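Local coordinates for glycosyl hydrolase family 2, TIM barrel domain protein (Parabacteroides merdae ATCC 43184, PDB 6DXU) that is a beta-glucuronidase of glycoside hydrolase family 2 from a human gut bacterium and probably releases glucuronic acid from beta-glucuronides, at residues V479-W485 and H509-W515; F312-G316 and M504-H509; L327-H333 and G587-F593; I484-R490 and G541-D547. All coordinates share one frame; numbering follows the deposited sequence.

Contact 1 of 4, residues V479-W485 and H509-W515; sequences VYSPSIW and HFLHVEW
V479 opens the contact by laying CG1 against CB of L511 at 3.7 Å, while its other methyl, CG2, rests on CB of H509. At Y480 the two backbones form a single bridge with F510: Y480 N donates to H509 O (3.0 Å), and L511 N returns a bond to Y480 O (3.2 Å). At S481 a hydroxyl oxygen accepts a backbone N-H where a carbonyl would do so in a regular ladder. With OG anti to the backbone N (chi1 -178°), the hydroxyl is carried across to V513 N, which donates to OG almost straight at 2.9 Å. P482 lays CD against CE2 of the F510 ring, the two side chains crossing at about a right angle. I484 is doubly engaged with H512: its CD1 methyl stands over the centre of one imidazole face, a CH-pi contact opposed by W515 CD1 on the other face, and H512 NE2 donates to I484 O (3.1 Å) in a bent bond, on a lone pair in the carbonyl plane though tilted from the ring plane. A water accepts from I484 N and donates to E514 O. Finally the W485 indole spreads one face over the backbone of E514 and W515, with E514 OE1 at its edge; the other carboxylate oxygen, OE2, pairs with R364. Strands 479-481 and 512-513, joined through helix 496-504, illustrate the beta-alpha-beta crossover from which a TIM barrel is built, here its sixth and seventh strands.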
# COMPACT_ATOMS: atom_id res chain seq x y z
N VAL D 479 -20.36 2.58 36.75
CA VAL D 479 -21.58 1.83 37.07
C VAL D 479 -21.46 0.45 36.44
O VAL D 479 -20.98 0.32 35.32
CB VAL D 479 -22.83 2.57 36.55
CG1 VAL D 479 -24.10 1.71 36.68
CG2 VAL D 479 -23.01 3.93 37.25
N TYR D 480 -21.86 -0.59 37.17
CA TYR D 480 -21.65 -1.96 36.72
C TYR D 480 -22.94 -2.77 36.81
O TYR D 480 -23.69 -2.65 37.78
CB TYR D 480 -20.56 -2.66 37.53
CG TYR D 480 -20.29 -4.06 37.04
CD1 TYR D 480 -19.52 -4.27 35.90
CD2 TYR D 480 -20.79 -5.17 37.72
CE1 TYR D 480 -19.28 -5.55 35.42
CE2 TYR D 480 -20.54 -6.47 37.26
CZ TYR D 480 -19.79 -6.64 36.11
OH TYR D 480 -19.53 -7.91 35.63
N SER D 481 -23.20 -3.60 35.79
CA SER D 481 -24.28 -4.58 35.81
C SER D 481 -23.72 -5.99 35.71
O SER D 481 -22.98 -6.29 34.77
CB SER D 481 -25.27 -4.36 34.66
OG SER D 481 -26.34 -5.30 34.75
N PRO D 482 -24.07 -6.88 36.63
CA PRO D 482 -23.77 -8.30 36.44
C PRO D 482 -24.84 -8.96 35.58
O PRO D 482 -25.75 -8.29 35.09
CB PRO D 482 -23.79 -8.85 37.87
CG PRO D 482 -24.90 -8.04 38.51
CD PRO D 482 -24.74 -6.63 37.92
N SER D 483 -24.75 -10.28 35.42
CA SER D 483 -25.78 -11.07 34.76
C SER D 483 -26.67 -11.69 35.83
O SER D 483 -26.20 -12.49 36.64
CB SER D 483 -25.14 -12.15 33.88
OG SER D 483 -26.13 -12.97 33.29
N ILE D 484 -27.95 -11.31 35.84
CA ILE D 484 -28.92 -11.85 36.79
C ILE D 484 -30.17 -12.21 36.00
O ILE D 484 -30.98 -11.33 35.67
CB ILE D 484 -29.25 -10.89 37.93
CG1 ILE D 484 -27.99 -10.48 38.70
CG2 ILE D 484 -30.26 -11.53 38.89
CD1 ILE D 484 -28.27 -9.35 39.70
N TRP D 485 -30.33 -13.49 35.68
CA TRP D 485 -31.50 -13.97 34.95
C TRP D 485 -32.27 -14.98 35.80
O TRP D 485 -32.46 -16.12 35.38
CB TRP D 485 -31.05 -14.60 33.63
CG TRP D 485 -30.71 -13.61 32.56
CD1 TRP D 485 -29.48 -13.08 32.27
CD2 TRP D 485 -31.62 -13.05 31.60
NE1 TRP D 485 -29.58 -12.21 31.21
CE2 TRP D 485 -30.88 -12.18 30.78
CE3 TRP D 485 -32.99 -13.21 31.37
CZ2 TRP D 485 -31.46 -11.47 29.73
CZ3 TRP D 485 -33.57 -12.50 30.33
CH2 TRP D 485 -32.81 -11.64 29.53
N HIS D 509 -21.46 1.27 42.39
CA HIS D 509 -22.75 1.64 41.84
C HIS D 509 -23.28 0.46 41.04
O HIS D 509 -22.75 0.14 39.97
CB HIS D 509 -22.64 2.89 40.95
CG HIS D 509 -22.06 4.07 41.66
ND1 HIS D 509 -22.58 4.56 42.84
CD2 HIS D 509 -21.01 4.87 41.35
CE1 HIS D 509 -21.87 5.61 43.23
NE2 HIS D 509 -20.92 5.82 42.34
N PHE D 510 -24.34 -0.16 41.55
CA PHE D 510 -24.94 -1.35 40.95
C PHE D 510 -26.19 -0.91 40.20
O PHE D 510 -27.00 -0.14 40.73
CB PHE D 510 -25.28 -2.37 42.05
CG PHE D 510 -26.24 -3.47 41.64
CD1 PHE D 510 -27.60 -3.34 41.86
CD2 PHE D 510 -25.76 -4.67 41.13
CE1 PHE D 510 -28.49 -4.38 41.51
CE2 PHE D 510 -26.63 -5.70 40.79
CZ PHE D 510 -27.99 -5.56 40.98
N LEU D 511 -26.33 -1.38 38.97
CA LEU D 511 -27.53 -1.14 38.17
C LEU D 511 -27.77 -2.39 37.35
O LEU D 511 -26.89 -2.80 36.60
CB LEU D 511 -27.35 0.09 37.26
CG LEU D 511 -28.46 0.34 36.25
CD1 LEU D 511 -29.79 0.39 36.96
CD2 LEU D 511 -28.23 1.66 35.52
N HIS D 512 -28.94 -3.01 37.51
CA HIS D 512 -29.18 -4.34 36.96
C HIS D 512 -29.82 -4.21 35.57
O HIS D 512 -30.99 -3.86 35.47
CB HIS D 512 -30.08 -5.12 37.92
CG HIS D 512 -30.54 -6.45 37.40
ND1 HIS D 512 -31.56 -7.16 37.99
CD2 HIS D 512 -30.12 -7.20 36.35
CE1 HIS D 512 -31.76 -8.28 37.33
NE2 HIS D 512 -30.88 -8.34 36.34
N VAL D 513 -29.07 -4.48 34.51
CA VAL D 513 -29.67 -4.46 33.17
C VAL D 513 -29.70 -5.87 32.60
O VAL D 513 -28.69 -6.58 32.61
CB VAL D 513 -28.98 -3.47 32.22
CG1 VAL D 513 -29.30 -2.02 32.64
CG2 VAL D 513 -27.49 -3.72 32.13
N GLU D 514 -30.88 -6.25 32.08
CA GLU D 514 -31.25 -7.52 31.45
C GLU D 514 -31.77 -8.51 32.47
O GLU D 514 -31.05 -8.97 33.35
CB GLU D 514 -30.11 -8.16 30.63
CG GLU D 514 -29.58 -7.25 29.52
CD GLU D 514 -28.70 -7.97 28.52
OE1 GLU D 514 -28.83 -9.21 28.40
OE2 GLU D 514 -27.88 -7.30 27.86
N TRP D 515 -33.06 -8.82 32.34
CA TRP D 515 -33.71 -9.92 33.04
C TRP D 515 -35.00 -10.19 32.28
O TRP D 515 -35.41 -9.40 31.43
CB TRP D 515 -33.97 -9.60 34.52
CG TRP D 515 -34.83 -8.37 34.80
CD1 TRP D 515 -34.40 -7.07 34.90
CD2 TRP D 515 -36.26 -8.33 35.03
NE1 TRP D 515 -35.47 -6.23 35.18
CE2 TRP D 515 -36.61 -6.98 35.27
CE3 TRP D 515 -37.26 -9.31 35.06
CZ2 TRP D 515 -37.94 -6.59 35.52
CZ3 TRP D 515 -38.58 -8.92 35.31
CH2 TRP D 515 -38.90 -7.56 35.54
O HOH W 1 -28.41 -9.32 33.77

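Contact 2 of 4, residues F312-G316 and M504-H509; sequences FKDKG and MQKVKH
K315 N donates to K508 O (2.9 Å), tying the tight connection between strands 310-312 and 318-320 to the type I beta turn M504-V507 and the residues after it. Both loops lie at the N-terminal end of the TIM barrel, where the short antiparallel hairpin precedes the first barrel strand. The connection also holds itself, G316 N bonding back to K313 O. Against this frame the H509 imidazole is sandwiched: CB of F312 covers one face in a CH-pi contact, its carbon 3.8 Å from the centroid of the H509 ring, and CG of K508 lies over the centre of the opposite face. At the ring edge ND1 makes a weak bond to K313 O, and a water that donates to the same carbonyl also sits by ND1. D314 and K508 run side by side, pointing the same way, and their salt bridge is long, with OD2 of D314 3.9 Å from NZ of K508; the aliphatic CE of K508, and not NZ, lies nearest the carboxylate, 3.2 Å from OD2 of D314. The K315 chain bends at chi2 (-86°) and again at chi4 (-84°), folding over the turn until NZ reaches two backbone carbonyls by weak bonds, Q505 O at 3.3 Å and V507 O at 3.2 Å.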
# COMPACT_ATOMS: atom_id res chain seq x y z
N PHE D 312 -25.67 8.85 41.51
CA PHE D 312 -25.64 7.47 41.97
C PHE D 312 -25.00 7.46 43.35
O PHE D 312 -23.89 7.96 43.52
CB PHE D 312 -24.83 6.59 41.01
CG PHE D 312 -25.55 6.25 39.74
CD1 PHE D 312 -26.30 5.08 39.65
CD2 PHE D 312 -25.50 7.10 38.64
CE1 PHE D 312 -27.00 4.76 38.48
CE2 PHE D 312 -26.19 6.80 37.47
CZ PHE D 312 -26.94 5.63 37.39
N LYS D 313 -25.70 6.90 44.34
CA LYS D 313 -25.17 6.85 45.70
C LYS D 313 -24.26 5.65 45.87
O LYS D 313 -24.54 4.57 45.35
CB LYS D 313 -26.32 6.76 46.70
CG LYS D 313 -27.26 7.94 46.64
CD LYS D 313 -26.64 9.19 47.25
CE LYS D 313 -27.72 10.22 47.62
NZ LYS D 313 -27.13 11.52 48.02
N ASP D 314 -23.17 5.84 46.60
CA ASP D 314 -22.27 4.73 46.89
C ASP D 314 -23.01 3.66 47.66
O ASP D 314 -23.62 3.93 48.70
CB ASP D 314 -21.06 5.21 47.70
CG ASP D 314 -20.31 6.35 47.02
OD1 ASP D 314 -20.78 6.88 45.98
OD2 ASP D 314 -19.22 6.73 47.53
N LYS D 315 -22.98 2.43 47.14
CA LYS D 315 -23.73 1.31 47.69
C LYS D 315 -25.19 1.68 47.93
O LYS D 315 -25.82 1.19 48.86
CB LYS D 315 -23.10 0.79 48.98
CG LYS D 315 -21.70 0.28 48.78
CD LYS D 315 -21.74 -1.17 48.33
CE LYS D 315 -20.43 -1.86 48.62
NZ LYS D 315 -19.44 -1.61 47.54
N GLY D 316 -25.75 2.52 47.06
CA GLY D 316 -27.09 3.02 47.26
C GLY D 316 -27.83 3.24 45.96
O GLY D 316 -27.41 2.79 44.89
N MET D 504 -25.11 -6.29 44.50
CA MET D 504 -24.91 -4.85 44.67
C MET D 504 -23.72 -4.54 45.57
O MET D 504 -23.10 -3.49 45.42
CB MET D 504 -26.19 -4.19 45.19
CG MET D 504 -26.52 -4.44 46.65
SD MET D 504 -25.60 -3.37 47.79
CE MET D 504 -26.37 -1.78 47.48
N GLN D 505 -23.39 -5.44 46.51
CA GLN D 505 -22.30 -5.20 47.45
C GLN D 505 -20.92 -5.32 46.80
O GLN D 505 -19.92 -4.90 47.40
CB GLN D 505 -22.40 -6.18 48.62
CG GLN D 505 -23.68 -6.05 49.43
CD GLN D 505 -23.74 -7.06 50.57
OE1 GLN D 505 -24.43 -8.08 50.49
NE2 GLN D 505 -23.02 -6.77 51.65
N LYS D 506 -20.84 -5.88 45.59
CA LYS D 506 -19.54 -6.07 44.95
C LYS D 506 -19.02 -4.82 44.26
O LYS D 506 -17.84 -4.76 43.93
CB LYS D 506 -19.63 -7.21 43.93
CG LYS D 506 -20.01 -8.54 44.53
CD LYS D 506 -20.00 -9.63 43.47
CE LYS D 506 -20.54 -10.94 44.02
NZ LYS D 506 -20.50 -12.02 42.98
N VAL D 507 -19.87 -3.82 44.04
CA VAL D 507 -19.48 -2.66 43.25
C VAL D 507 -19.98 -1.39 43.93
O VAL D 507 -20.91 -1.41 44.73
CB VAL D 507 -20.02 -2.75 41.79
CG1 VAL D 507 -19.31 -3.88 41.02
CG2 VAL D 507 -21.54 -2.96 41.80
N LYS D 508 -19.36 -0.27 43.56
CA LYS D 508 -19.77 1.00 44.14
C LYS D 508 -21.17 1.40 43.69
O LYS D 508 -21.99 1.82 44.51
CB LYS D 508 -18.75 2.09 43.79
CG LYS D 508 -18.97 3.41 44.46
CD LYS D 508 -17.79 4.34 44.17
CE LYS D 508 -18.02 5.71 44.77
NZ LYS D 508 -17.02 6.72 44.31
N HIS D 509 -21.46 1.27 42.39
CA HIS D 509 -22.75 1.64 41.84
C HIS D 509 -23.28 0.46 41.04
O HIS D 509 -22.75 0.14 39.97
CB HIS D 509 -22.64 2.89 40.95
CG HIS D 509 -22.06 4.07 41.66
ND1 HIS D 509 -22.58 4.56 42.84
CD2 HIS D 509 -21.01 4.87 41.35
CE1 HIS D 509 -21.87 5.61 43.23
NE2 HIS D 509 -20.92 5.82 42.34
O HOH W 2 -25.50 3.59 42.90

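Contact 3 of 4, residues L327-H333 and G587-F593; sequences LRGTHRH and GTAYWPF
H331 and W591 meet edge to face, the six-membered edge of the indole directed at one face of the imidazole with ring planes 66° apart, though their exact spacing is doubtful. The rim of the H331 ring is occupied in plane by two carbonyls, A589 O and Y590 O, and the second of these accepts from ND1 in a short, nearly straight bond of 2.8 Å. The bond stays in the ring plane but arrives above the plane of the carbonyl, off its lone pairs. With NE2 bonded to R364, both imidazole nitrogens have partners and the rotation of the ring is fixed. Further along the indole, H333 brings NE2 to the edge at W591 CH2 (3.5 Å), its ND1 being hydrogen-bonded to the hydroxyl of Y368, while P592 CB, following a cis peptide bond, lies over a face of the same indole. Behind these rings run two parallel strands, bridged at L327-G587, R328-T588 and G329-A589. With no side chain on G329, its CA approaches the CA of A589 to 3.7 Å; G587 permits a similar closeness to L327. Backbone bonds follow in turn: T588 N to L327 O, Y590 N to G329 O, and beyond the strand ends F593 N to H331 O (2.9 Å). A water donating to L327 O also meets T588 OG1, a hydroxyl bonded as well to W515 NE1. Strand 323-331 is the first of the barrel and 587-589 the last, and their parallel pairing, across more than 250 residues of sequence, is the seam that closes a TIM barrel.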
# COMPACT_ATOMS: atom_id res chain seq x y z
N LEU D 327 -35.24 3.31 38.88
CA LEU D 327 -35.22 3.20 37.42
C LEU D 327 -36.07 2.01 37.01
O LEU D 327 -35.85 0.88 37.46
CB LEU D 327 -33.79 3.06 36.91
CG LEU D 327 -32.91 4.28 37.21
CD1 LEU D 327 -31.45 3.99 36.87
CD2 LEU D 327 -33.40 5.51 36.47
N ARG D 328 -37.09 2.28 36.20
CA ARG D 328 -38.05 1.30 35.71
C ARG D 328 -37.75 1.11 34.23
O ARG D 328 -38.30 1.82 33.38
CB ARG D 328 -39.47 1.79 35.93
CG ARG D 328 -39.87 1.87 37.39
CD ARG D 328 -41.11 2.77 37.52
NE ARG D 328 -42.14 2.26 38.41
CZ ARG D 328 -41.98 1.93 39.69
NH1 ARG D 328 -40.80 2.05 40.29
NH2 ARG D 328 -43.02 1.46 40.38
N GLY D 329 -36.89 0.15 33.93
CA GLY D 329 -36.25 0.17 32.64
C GLY D 329 -36.64 -0.92 31.67
O GLY D 329 -37.23 -1.94 32.04
N THR D 330 -36.31 -0.70 30.40
CA THR D 330 -36.43 -1.73 29.38
C THR D 330 -35.23 -1.58 28.44
O THR D 330 -34.29 -0.82 28.72
CB THR D 330 -37.79 -1.64 28.68
OG1 THR D 330 -37.97 -2.77 27.81
CG2 THR D 330 -37.91 -0.35 27.88
N HIS D 331 -35.24 -2.33 27.36
CA HIS D 331 -34.26 -2.20 26.28
C HIS D 331 -35.01 -2.20 24.96
O HIS D 331 -36.17 -2.60 24.88
CB HIS D 331 -33.25 -3.35 26.21
CG HIS D 331 -32.37 -3.52 27.40
ND1 HIS D 331 -32.81 -4.03 28.60
CD2 HIS D 331 -31.03 -3.34 27.54
CE1 HIS D 331 -31.79 -4.13 29.44
NE2 HIS D 331 -30.70 -3.72 28.82
N ARG D 332 -34.30 -1.82 23.90
CA ARG D 332 -34.86 -2.02 22.58
C ARG D 332 -33.74 -2.25 21.59
O ARG D 332 -32.62 -1.76 21.76
CB ARG D 332 -35.74 -0.83 22.15
CG ARG D 332 -34.97 0.39 21.67
CD ARG D 332 -35.90 1.52 21.23
NE ARG D 332 -36.73 1.19 20.06
CZ ARG D 332 -36.36 1.35 18.78
NH1 ARG D 332 -35.16 1.84 18.48
NH2 ARG D 332 -37.21 1.04 17.80
N HIS D 333 -34.04 -3.05 20.57
CA HIS D 333 -33.24 -3.15 19.36
C HIS D 333 -33.93 -2.37 18.25
O HIS D 333 -35.15 -2.19 18.24
CB HIS D 333 -33.05 -4.61 18.94
CG HIS D 333 -31.82 -5.25 19.52
ND1 HIS D 333 -30.54 -4.83 19.21
CD2 HIS D 333 -31.68 -6.29 20.37
CE1 HIS D 333 -29.67 -5.58 19.85
NE2 HIS D 333 -30.33 -6.48 20.56
N GLY D 587 -32.11 0.55 40.21
CA GLY D 587 -33.19 0.15 39.33
C GLY D 587 -32.75 -1.02 38.47
O GLY D 587 -31.69 -1.62 38.68
N THR D 588 -33.63 -1.38 37.53
CA THR D 588 -33.32 -2.47 36.61
C THR D 588 -33.87 -2.13 35.23
O THR D 588 -34.64 -1.18 35.06
CB THR D 588 -33.92 -3.81 37.03
OG1 THR D 588 -35.31 -3.81 36.70
CG2 THR D 588 -33.74 -4.08 38.53
N ALA D 589 -33.49 -2.95 34.25
CA ALA D 589 -34.06 -2.84 32.91
C ALA D 589 -34.38 -4.24 32.39
O ALA D 589 -33.47 -5.06 32.22
CB ALA D 589 -33.10 -2.10 31.97
N TYR D 590 -35.67 -4.50 32.16
CA TYR D 590 -36.11 -5.74 31.53
C TYR D 590 -35.53 -5.85 30.12
O TYR D 590 -35.38 -4.85 29.41
CB TYR D 590 -37.65 -5.77 31.49
CG TYR D 590 -38.19 -7.07 30.96
CD1 TYR D 590 -38.30 -7.28 29.58
CD2 TYR D 590 -38.58 -8.10 31.81
CE1 TYR D 590 -38.76 -8.49 29.07
CE2 TYR D 590 -39.05 -9.32 31.31
CZ TYR D 590 -39.13 -9.50 29.93
OH TYR D 590 -39.58 -10.71 29.40
N TRP D 591 -35.20 -7.09 29.69
CA TRP D 591 -34.66 -7.34 28.35
C TRP D 591 -35.59 -8.23 27.53
O TRP D 591 -35.77 -9.41 27.87
CB TRP D 591 -33.28 -8.01 28.42
CG TRP D 591 -32.78 -8.36 27.03
CD1 TRP D 591 -33.04 -9.51 26.32
CD2 TRP D 591 -31.98 -7.53 26.18
NE1 TRP D 591 -32.44 -9.44 25.07
CE2 TRP D 591 -31.77 -8.25 24.97
CE3 TRP D 591 -31.39 -6.28 26.32
CZ2 TRP D 591 -31.03 -7.73 23.91
CZ3 TRP D 591 -30.64 -5.76 25.27
CH2 TRP D 591 -30.46 -6.49 24.08
N PRO D 592 -36.16 -7.76 26.40
CA PRO D 592 -36.26 -6.40 25.91
C PRO D 592 -37.71 -5.95 25.96
O PRO D 592 -38.59 -6.71 26.40
CB PRO D 592 -35.84 -6.53 24.46
CG PRO D 592 -36.55 -7.84 24.06
CD PRO D 592 -36.51 -8.72 25.33
N PHE D 593 -37.98 -4.75 25.45
CA PHE D 593 -39.37 -4.32 25.32
C PHE D 593 -40.11 -5.14 24.26
O PHE D 593 -41.25 -5.56 24.48
CB PHE D 593 -39.41 -2.84 24.96
CG PHE D 593 -40.79 -2.27 24.88
CD1 PHE D 593 -41.61 -2.26 25.99
CD2 PHE D 593 -41.26 -1.73 23.69
CE1 PHE D 593 -42.88 -1.72 25.93
CE2 PHE D 593 -42.52 -1.19 23.62
CZ PHE D 593 -43.34 -1.17 24.74
O HOH W 3 -37.04 -1.75 37.43

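Contact 4 of 4, residues I484-R490 and G541-D547; sequences IWAGWYR and GDERAGD
R490 and R544 stack their guanidinium groups flat on one another, centres 3.6 Å apart and planes only 8° from parallel, although the two side chains cross at about a right angle. The repulsion is probably offset by two carboxylates, D542 gripped by R544 and D547 by R490. D542 is held side-on, R544 NE reaching OD2 at 2.9 Å and NH1 reaching OD1 at 3.0 Å, whereas D547 OD2 receives R490 NH2 on its syn lone pair (2.9 Å) and, from above the carboxylate plane, the backbone N of R544 (2.8 Å). The bend of R490 at chi3 (-61°) swings its head group round to D542 O, which accepts from NE within the guanidinium plane at 3.0 Å. CB of R490 packs on CA of G541. Y489 makes a second layered group: the E543 chain runs alongside it and covers one ring face, and W488 CD1 sits over the centre of the other, 3.4 Å above the plane. The phenol OH reaches K612 and R601. Both segments are loops, the first leading from strand 479-481 to helix 496-504, the second lying between strand 512-513 and helix 557-560; I484 packs on I499 of the former helix, and W488 and Y489 rest on S558 of the latter.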
# COMPACT_ATOMS: atom_id res chain seq x y z
N ILE D 484 -27.95 -11.31 35.84
CA ILE D 484 -28.92 -11.85 36.79
C ILE D 484 -30.17 -12.21 36.00
O ILE D 484 -30.98 -11.33 35.67
CB ILE D 484 -29.25 -10.89 37.93
CG1 ILE D 484 -27.99 -10.48 38.70
CG2 ILE D 484 -30.26 -11.53 38.89
CD1 ILE D 484 -28.27 -9.35 39.70
N TRP D 485 -30.33 -13.49 35.68
CA TRP D 485 -31.50 -13.97 34.95
C TRP D 485 -32.27 -14.98 35.80
O TRP D 485 -32.46 -16.12 35.38
CB TRP D 485 -31.05 -14.60 33.63
CG TRP D 485 -30.71 -13.61 32.56
CD1 TRP D 485 -29.48 -13.08 32.27
CD2 TRP D 485 -31.62 -13.05 31.60
NE1 TRP D 485 -29.58 -12.21 31.21
CE2 TRP D 485 -30.88 -12.18 30.78
CE3 TRP D 485 -32.99 -13.21 31.37
CZ2 TRP D 485 -31.46 -11.47 29.73
CZ3 TRP D 485 -33.57 -12.50 30.33
CH2 TRP D 485 -32.81 -11.64 29.53
N ALA D 486 -32.70 -14.56 36.99
CA ALA D 486 -33.33 -15.47 37.94
C ALA D 486 -34.63 -16.02 37.37
O ALA D 486 -35.51 -15.26 36.95
CB ALA D 486 -33.59 -14.76 39.26
N GLY D 487 -34.77 -17.35 37.41
CA GLY D 487 -35.95 -17.98 36.87
C GLY D 487 -35.92 -18.17 35.37
O GLY D 487 -36.91 -18.65 34.80
N TRP D 488 -34.84 -17.79 34.71
CA TRP D 488 -34.78 -18.11 33.29
C TRP D 488 -33.53 -18.92 32.98
O TRP D 488 -33.60 -20.15 32.98
CB TRP D 488 -34.86 -16.86 32.42
CG TRP D 488 -35.08 -17.25 30.98
CD1 TRP D 488 -34.19 -17.14 29.93
CD2 TRP D 488 -36.24 -17.90 30.45
NE1 TRP D 488 -34.76 -17.65 28.78
CE2 TRP D 488 -36.01 -18.13 29.07
CE3 TRP D 488 -37.47 -18.30 31.01
CZ2 TRP D 488 -36.96 -18.74 28.25
CZ3 TRP D 488 -38.41 -18.91 30.18
CH2 TRP D 488 -38.15 -19.12 28.82
N TYR D 489 -32.39 -18.26 32.75
CA TYR D 489 -31.19 -19.01 32.39
C TYR D 489 -30.62 -19.78 33.58
O TYR D 489 -29.84 -20.71 33.37
CB TYR D 489 -30.12 -18.09 31.80
CG TYR D 489 -30.47 -17.57 30.42
CD1 TYR D 489 -30.54 -16.21 30.17
CD2 TYR D 489 -30.78 -18.45 29.38
CE1 TYR D 489 -30.88 -15.73 28.93
CE2 TYR D 489 -31.12 -17.98 28.13
CZ TYR D 489 -31.16 -16.62 27.90
OH TYR D 489 -31.50 -16.13 26.66
N ARG D 490 -30.99 -19.42 34.80
CA ARG D 490 -30.49 -20.12 35.97
C ARG D 490 -31.42 -19.87 37.16
O ARG D 490 -32.00 -18.79 37.31
CB ARG D 490 -29.06 -19.66 36.31
CG ARG D 490 -28.39 -20.43 37.43
CD ARG D 490 -26.89 -20.14 37.47
NE ARG D 490 -26.23 -20.52 36.22
CZ ARG D 490 -25.75 -21.74 35.97
NH1 ARG D 490 -25.86 -22.69 36.89
NH2 ARG D 490 -25.16 -22.01 34.81
N GLY D 541 -27.99 -17.05 39.63
CA GLY D 541 -28.94 -16.71 38.58
C GLY D 541 -28.30 -16.08 37.36
O GLY D 541 -28.99 -15.47 36.55
N ASP D 542 -26.99 -16.24 37.21
CA ASP D 542 -26.27 -15.66 36.08
C ASP D 542 -26.30 -16.60 34.88
O ASP D 542 -26.35 -17.83 35.01
CB ASP D 542 -24.82 -15.34 36.47
CG ASP D 542 -24.05 -16.56 36.95
OD1 ASP D 542 -24.49 -17.19 37.95
OD2 ASP D 542 -23.01 -16.90 36.33
N GLU D 543 -26.26 -16.00 33.69
CA GLU D 543 -26.12 -16.76 32.45
C GLU D 543 -24.64 -17.08 32.21
O GLU D 543 -23.80 -16.17 32.17
CB GLU D 543 -26.69 -15.98 31.27
CG GLU D 543 -26.50 -16.68 29.92
CD GLU D 543 -26.74 -15.75 28.73
OE1 GLU D 543 -27.23 -14.62 28.95
OE2 GLU D 543 -26.43 -16.15 27.58
N ARG D 544 -24.33 -18.36 32.07
CA ARG D 544 -22.99 -18.85 31.75
C ARG D 544 -23.01 -19.52 30.38
O ARG D 544 -24.07 -19.81 29.81
CB ARG D 544 -22.49 -19.83 32.81
CG ARG D 544 -22.31 -19.20 34.18
CD ARG D 544 -22.16 -20.25 35.27
NE ARG D 544 -22.65 -19.73 36.53
CZ ARG D 544 -22.85 -20.45 37.63
NH1 ARG D 544 -23.31 -19.86 38.73
NH2 ARG D 544 -22.60 -21.76 37.63
N ALA D 545 -21.81 -19.76 29.85
CA ALA D 545 -21.66 -20.39 28.54
C ALA D 545 -22.45 -21.69 28.47
O ALA D 545 -22.31 -22.56 29.34
CB ALA D 545 -20.18 -20.64 28.24
N GLY D 546 -23.29 -21.81 27.45
CA GLY D 546 -24.14 -22.97 27.26
C GLY D 546 -25.57 -22.80 27.76
O GLY D 546 -26.46 -23.52 27.30
N ASP D 547 -25.80 -21.87 28.70
CA ASP D 547 -27.15 -21.71 29.25
C ASP D 547 -28.14 -21.26 28.19
O ASP D 547 -29.29 -21.71 28.16
CB ASP D 547 -27.13 -20.73 30.43
CG ASP D 547 -26.39 -21.27 31.64
OD1 ASP D 547 -26.06 -22.47 31.65
OD2 ASP D 547 -26.12 -20.48 32.58

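Contacts 1 and 3 are wholly buried and part of one barrel sheet, in which strands 512-513 and 587-589 are neighbours: E514 N probably bonds to A589 O, linking the two. Contact 2 shares H509 with contact 1 and lies at the N-terminal end of the barrel, partly exposed, where the lysine bonds across the contact are weak or long. Contact 4 shares I484 and W485 with contact 1 and continues into the loops beyond the C-terminal ends of the strands; it is largely buried too, yet it alone pairs charges tightly across its segments. Ring packing and backbone bonding dominate contacts 1 and 3. W591 of contact 3 touches W485.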